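Local coordinates for rhodanese-like domain-containing protein (Rhodopseudomonas palustris, PDB 2HHG) that has no established function but adopts a rhodanese-like fold and may transfer sulfur from thiosulfate to cyanide, at residues E16-I21 with A100-K104; D39-I45 with K87-C93. All blocks are in the same frame, centred on the assembly; numbering follows the deposited sequence.

Contact 1: E16-I21 with A100-K104; sequences EANSSI and ALAAK. With NA (sodium ion), chain C.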
loop_
_atom_site.group_PDB
_atom_site.type_symbol
_atom_site.label_atom_id
_atom_site.label_comp_id
_atom_site.label_asym_id
_atom_site.label_seq_id
_atom_site.Cartn_x
_atom_site.Cartn_y
_atom_site.Cartn_z
ATOM N N GLU A 16 -3.032 5.484 -14.409
ATOM C CA GLU A 16 -3.247 4.076 -14.739
ATOM C C GLU A 16 -3.597 3.254 -13.502
ATOM O O GLU A 16 -4.488 2.402 -13.548
ATOM C CB GLU A 16 -2.003 3.477 -15.397
ATOM C CG GLU A 16 -1.745 3.927 -16.826
ATOM C CD GLU A 16 -0.398 3.456 -17.361
ATOM O OE1 GLU A 16 0.215 2.546 -16.764
ATOM O OE2 GLU A 16 0.053 4.006 -18.385
ATOM N N ALA A 17 -2.887 3.507 -12.406
ATOM C CA ALA A 17 -3.125 2.790 -11.162
ATOM C C ALA A 17 -4.479 3.156 -10.561
ATOM O O ALA A 17 -5.301 2.272 -10.291
ATOM C CB ALA A 17 -2.004 3.062 -10.174
ATOM N N ASN A 18 -4.708 4.453 -10.367
ATOM C CA ASN A 18 -5.942 4.933 -9.746
ATOM C C ASN A 18 -7.209 4.414 -10.407
ATOM O O ASN A 18 -8.161 4.039 -9.713
ATOM C CB ASN A 18 -5.970 6.458 -9.697
ATOM C CG ASN A 18 -5.067 7.022 -8.629
ATOM O OD1 ASN A 18 -4.894 6.428 -7.564
ATOM N ND2 ASN A 18 -4.492 8.186 -8.899
ATOM N N SER A 19 -7.223 4.375 -11.733
ATOM C CA SER A 19 -8.421 3.978 -12.468
ATOM C C SER A 19 -8.653 2.466 -12.490
ATOM O O SER A 19 -9.694 1.999 -12.957
ATOM C CB SER A 19 -8.379 4.532 -13.892
ATOM O OG SER A 19 -7.339 3.927 -14.626
ATOM N N SER A 20 -7.682 1.711 -11.979
ATOM C CA SER A 20 -7.725 0.251 -11.973
ATOM C C SER A 20 -7.928 -0.334 -10.576
ATOM O O SER A 20 -8.209 -1.524 -10.448
ATOM C CB SER A 20 -6.422 -0.311 -12.558
ATOM O OG SER A 20 -6.310 -0.046 -13.947
ATOM N N ILE A 21 -7.756 0.484 -9.538
ATOM C CA ILE A 21 -7.768 -0.015 -8.165
ATOM C C ILE A 21 -8.821 0.649 -7.283
ATOM O O ILE A 21 -9.317 1.729 -7.594
ATOM C CB ILE A 21 -6.377 0.146 -7.488
ATOM C CG1 ILE A 21 -6.081 1.632 -7.225
ATOM C CG2 ILE A 21 -5.286 -0.534 -8.317
ATOM C CD1 ILE A 21 -4.734 1.900 -6.569
ATOM N N ALA A 100 -0.717 3.550 -4.371
ATOM C CA ALA A 100 -1.507 3.331 -5.584
ATOM C C ALA A 100 -0.701 2.485 -6.566
ATOM O O ALA A 100 -1.212 1.523 -7.147
ATOM C CB ALA A 100 -1.920 4.646 -6.219
ATOM N N LEU A 101 0.570 2.835 -6.750
ATOM C CA LEU A 101 1.429 2.058 -7.644
ATOM C C LEU A 101 1.612 0.638 -7.132
ATOM O O LEU A 101 1.565 -0.309 -7.905
ATOM C CB LEU A 101 2.788 2.732 -7.847
ATOM C CG LEU A 101 2.783 4.151 -8.414
ATOM C CD1 LEU A 101 4.207 4.554 -8.735
ATOM C CD2 LEU A 101 1.889 4.282 -9.651
ATOM N N ALA A 102 1.792 0.488 -5.821
ATOM C CA ALA A 102 1.995 -0.830 -5.217
ATOM C C ALA A 102 0.765 -1.718 -5.371
ATOM O O ALA A 102 0.878 -2.888 -5.723
ATOM C CB ALA A 102 2.362 -0.700 -3.754
ATOM N N ALA A 103 -0.417 -1.161 -5.105
ATOM C CA ALA A 103 -1.665 -1.904 -5.278
ATOM C C ALA A 103 -1.842 -2.345 -6.727
ATOM O O ALA A 103 -2.226 -3.483 -6.990
ATOM C CB ALA A 103 -2.852 -1.071 -4.817
ATOM N N LYS A 104 -1.534 -1.453 -7.661
ATOM C CA LYS A 104 -1.622 -1.790 -9.075
ATOM C C LYS A 104 -0.636 -2.904 -9.452
ATOM O O LYS A 104 -1.002 -3.840 -10.164
ATOM C CB LYS A 104 -1.410 -0.539 -9.923
ATOM C CG LYS A 104 -1.475 -0.762 -11.436
ATOM C CD LYS A 104 -2.817 -1.322 -11.899
ATOM C CE LYS A 104 -3.002 -1.161 -13.401
ATOM N NZ LYS A 104 -1.911 -1.756 -14.211
HETATM NA NA NA C . -9.864 3.904 -8.226
HETATM O O HOH W 1 0.056 0.400 -14.505
HETATM O O HOH W 2 -8.523 5.660 -7.380
HETATM O O HOH W 3 -11.466 3.759 -6.379
#
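The amide of Asn18 is met at its oxygen end by the methyl of Ala100, with OD1 3.7 Å from CB, and His116 of strand 114-117 also touches this side chain. The other flat group, the Glu16 carboxylate, reaches Lys104 through a water that donates to OE1 and accepts from Lys104 NZ at 2.9 Å. Each charge has a direct mate as well: Glu16 forms a salt bridge with Arg8, Lys104 with Asp108. This joins the end of helix 10-18 to helix 97-109, the helix that follows the cysteine loop in rhodanese-like folds. Small residues let the backbones come close. Ala17 CB sits 3.5 Å from Ala100 O and touches CB of Lys104, whose CG stands anti to the backbone N (chi1 180°), which lays it against Ala17 CA; bends at chi2 and chi4 then bring CE to Ser20, 3.5 Å from OG. Ile21 reaches across with CD1, which packs against CB of both Ala100 and Ala103, 3.9 Å from each. The carbonyls of Asn18 and Ile21 converge on a sodium ion, with Asn18 O and Ile21 O each 2.3 Å from it, and two waters add to the site.

Contact 2: D39-I45 with K87-C93; sequences DVVIVDI and KKFVFYC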
loop_
_atom_site.group_PDB
_atom_site.type_symbol
_atom_site.label_atom_id
_atom_site.label_comp_id
_atom_site.label_asym_id
_atom_site.label_seq_id
_atom_site.Cartn_x
_atom_site.Cartn_y
_atom_site.Cartn_z
ATOM N N ASP A 39 -10.391 -10.711 7.608
ATOM C CA ASP A 39 -10.065 -11.035 6.214
ATOM C C ASP A 39 -9.441 -9.852 5.455
ATOM O O ASP A 39 -9.685 -9.666 4.259
ATOM C CB ASP A 39 -11.288 -11.596 5.467
ATOM C CG ASP A 39 -11.777 -12.918 6.042
ATOM O OD1 ASP A 39 -10.937 -13.763 6.424
ATOM O OD2 ASP A 39 -13.009 -13.108 6.109
ATOM N N VAL A 40 -8.653 -9.053 6.171
ATOM C CA VAL A 40 -7.909 -7.938 5.587
ATOM C C VAL A 40 -6.478 -7.990 6.116
ATOM O O VAL A 40 -6.253 -8.311 7.287
ATOM C CB VAL A 40 -8.566 -6.559 5.927
ATOM C CG1 VAL A 40 -7.671 -5.389 5.510
ATOM C CG2 VAL A 40 -9.940 -6.429 5.269
ATOM N N VAL A 41 -5.521 -7.709 5.233
ATOM C CA VAL A 41 -4.139 -7.485 5.627
ATOM C C VAL A 41 -3.797 -6.061 5.205
ATOM O O VAL A 41 -3.901 -5.715 4.018
ATOM C CB VAL A 41 -3.168 -8.485 4.953
ATOM C CG1 VAL A 41 -1.722 -8.173 5.335
ATOM C CG2 VAL A 41 -3.519 -9.919 5.320
ATOM N N ILE A 42 -3.416 -5.239 6.178
ATOM C CA ILE A 42 -2.996 -3.872 5.907
ATOM C C ILE A 42 -1.480 -3.875 5.783
ATOM O O ILE A 42 -0.782 -4.276 6.706
ATOM C CB ILE A 42 -3.494 -2.894 6.997
ATOM C CG1 ILE A 42 -5.033 -2.930 7.083
ATOM C CG2 ILE A 42 -3.012 -1.484 6.704
ATOM C CD1 ILE A 42 -5.641 -2.107 8.213
ATOM N N VAL A 43 -0.997 -3.446 4.623
ATOM C CA VAL A 43 0.416 -3.534 4.268
ATOM C C VAL A 43 1.031 -2.139 4.204
ATOM O O VAL A 43 0.634 -1.318 3.383
ATOM C CB VAL A 43 0.622 -4.250 2.911
ATOM C CG1 VAL A 43 2.103 -4.349 2.575
ATOM C CG2 VAL A 43 -0.023 -5.641 2.932
ATOM N N ASP A 44 1.990 -1.886 5.091
ATOM C CA ASP A 44 2.731 -0.631 5.140
ATOM C C ASP A 44 3.939 -0.748 4.225
ATOM O O ASP A 44 4.819 -1.559 4.476
ATOM C CB ASP A 44 3.192 -0.424 6.584
ATOM C CG ASP A 44 3.788 0.951 6.853
ATOM O OD1 ASP A 44 4.232 1.651 5.924
ATOM O OD2 ASP A 44 3.823 1.309 8.054
ATOM N N ILE A 45 3.982 0.062 3.176
ATOM C CA ILE A 45 5.058 -0.041 2.193
ATOM C C ILE A 45 6.141 1.031 2.351
ATOM O O ILE A 45 7.038 1.141 1.506
ATOM C CB ILE A 45 4.516 -0.060 0.753
ATOM C CG1 ILE A 45 3.933 1.308 0.371
ATOM C CG2 ILE A 45 3.518 -1.203 0.584
ATOM C CD1 ILE A 45 3.462 1.408 -1.058
ATOM N N LYS A 87 -7.476 -13.031 1.505
ATOM C CA LYS A 87 -7.859 -11.793 2.182
ATOM C C LYS A 87 -7.761 -10.614 1.230
ATOM O O LYS A 87 -7.168 -10.729 0.158
ATOM C CB LYS A 87 -6.953 -11.564 3.399
ATOM C CG LYS A 87 -7.187 -12.575 4.522
ATOM C CD LYS A 87 -6.281 -12.342 5.706
ATOM C CE LYS A 87 -6.645 -13.263 6.859
ATOM N NZ LYS A 87 -5.694 -13.100 7.988
ATOM N N LYS A 88 -8.349 -9.487 1.624
ATOM C CA LYS A 88 -8.154 -8.226 0.923
ATOM C C LYS A 88 -6.879 -7.549 1.436
ATOM O O LYS A 88 -6.673 -7.431 2.644
ATOM C CB LYS A 88 -9.367 -7.299 1.093
ATOM C CG LYS A 88 -9.189 -5.939 0.406
ATOM C CD LYS A 88 -10.452 -5.079 0.397
ATOM C CE LYS A 88 -11.373 -5.454 -0.757
ATOM N NZ LYS A 88 -12.464 -4.461 -0.971
ATOM N N PHE A 89 -6.035 -7.107 0.506
ATOM C CA PHE A 89 -4.774 -6.446 0.837
ATOM C C PHE A 89 -4.902 -4.956 0.621
ATOM O O PHE A 89 -5.154 -4.501 -0.496
ATOM C CB PHE A 89 -3.623 -7.041 0.023
ATOM C CG PHE A 89 -3.310 -8.446 0.412
ATOM C CD1 PHE A 89 -2.318 -8.719 1.341
ATOM C CD2 PHE A 89 -4.051 -9.506 -0.104
ATOM C CE1 PHE A 89 -2.053 -10.022 1.733
ATOM C CE2 PHE A 89 -3.791 -10.814 0.277
ATOM C CZ PHE A 89 -2.787 -11.070 1.204
ATOM N N VAL A 90 -4.763 -4.210 1.711
ATOM C CA VAL A 90 -4.896 -2.767 1.708
ATOM C C VAL A 90 -3.512 -2.164 1.924
ATOM O O VAL A 90 -2.946 -2.277 3.012
ATOM C CB VAL A 90 -5.869 -2.309 2.814
ATOM C CG1 VAL A 90 -5.952 -0.785 2.868
ATOM C CG2 VAL A 90 -7.239 -2.934 2.616
ATOM N N PHE A 91 -2.973 -1.518 0.891
ATOM C CA PHE A 91 -1.621 -0.964 0.943
ATOM C C PHE A 91 -1.665 0.481 1.379
ATOM O O PHE A 91 -2.586 1.208 1.019
ATOM C CB PHE A 91 -0.957 -1.072 -0.434
ATOM C CG PHE A 91 -0.774 -2.486 -0.901
ATOM C CD1 PHE A 91 0.381 -3.192 -0.580
ATOM C CD2 PHE A 91 -1.767 -3.128 -1.643
ATOM C CE1 PHE A 91 0.545 -4.509 -0.992
ATOM C CE2 PHE A 91 -1.607 -4.442 -2.058
ATOM C CZ PHE A 91 -0.447 -5.133 -1.733
ATOM N N TYR A 92 -0.675 0.906 2.153
ATOM C CA TYR A 92 -0.572 2.327 2.477
ATOM C C TYR A 92 0.860 2.819 2.529
ATOM O O TYR A 92 1.785 2.072 2.833
ATOM C CB TYR A 92 -1.330 2.690 3.762
ATOM C CG TYR A 92 -0.636 2.341 5.057
ATOM C CD1 TYR A 92 0.082 3.301 5.764
ATOM C CD2 TYR A 92 -0.736 1.064 5.596
ATOM C CE1 TYR A 92 0.712 2.987 6.969
ATOM C CE2 TYR A 92 -0.118 0.744 6.805
ATOM C CZ TYR A 92 0.591 1.714 7.486
ATOM O OH TYR A 92 1.193 1.402 8.688
ATOM N N CYS A 93 1.016 4.096 2.211
ATOM C CA CYS A 93 2.306 4.762 2.265
ATOM C C CYS A 93 2.100 6.076 3.018
ATOM O O CYS A 93 1.129 6.205 3.766
ATOM C CB CYS A 93 2.864 4.982 0.851
ATOM S SG CYS A 93 1.796 5.972 -0.247
#
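Val41 and Val43 each use both backbone N and O across the contact, bonding to Lys88, Val90 and Tyr92, and so pair segments 39-45 and 87-93 as parallel strands. Six backbone hydrogen bonds run from Lys88 N to Asp39 O at one end to Ile45 N to Tyr92 O at the other, while Ile42 and Asp44 turn their backbone groups to Phe61 on the next strand. Weak CA-H...O contacts, such as Ile42 CA to Val90 O at 3.3 Å, accompany these bonds.

Apolar packing differs on the two faces. On one, the Phe89 and Phe91 rings lie beside Val41 and Val43 respectively, each valine CB 3.7 Å from the ring's CD1; Val43 CG2 meets the Phe89 edge, and Ile45 CG2 the Phe91 edge. Phe91 also packs on Ala106 of helix 97-109, Phe89 on Leu111. On the other face, toward helix 26-34, Val40 CG1 touches Val90 CG2 at 3.8 Å.

The same face carries a CH-pi contact. With CG between its backbone N and carbonyl carbon (chi1 78°), Tyr92 swings its ring across the neighbouring strand: Asp44 CA lies over one face, 4.0 Å from the centroid, and Ile42 CG2 is 3.6 Å from CD2. Tyr92 OH lies 2.7 Å from Asp44 OD2 and is hydrogen-bonded to Ile57 N and Ser60 OG; Asp44 OD2 is salt-bridged to Arg46. An alanine replacing Tyr92 would probably leave Ile57 N without its hydroxyl mate and open a gap over Asp44.

Just past strand 88-92, the side chain of Cys93 lies about 4 Å from a bound phosphate ion, probably from the crystallisation liquor, consistent with the anion-binding active-site loop that follows the central parallel strand in rhodanese-like domains.

Overall arrangement
From the N terminus, helix 10-18 and the turn after it supply the first half of contact 1, then the chain forms edge strand 22-24 and helix 26-34 before reaching the sheet's interior at 39-45. Contact 2 closes a loop of 41 residues when strand 88-92 pairs with that strand. Contact 1 closes later, at 100-104, so contact 2 nests wholly within its longer loop. The helix carrying 100-104 is the next after strand 88-92, across the short loop that begins at Cys93, and folds back over the sheet: Ala102 CB packs on Ile45 CD1 at 3.6 Å and Ala103 CA on Phe91 CD2. Helix 97-109 thus lies between the N-terminal helix and the sheet's central strands.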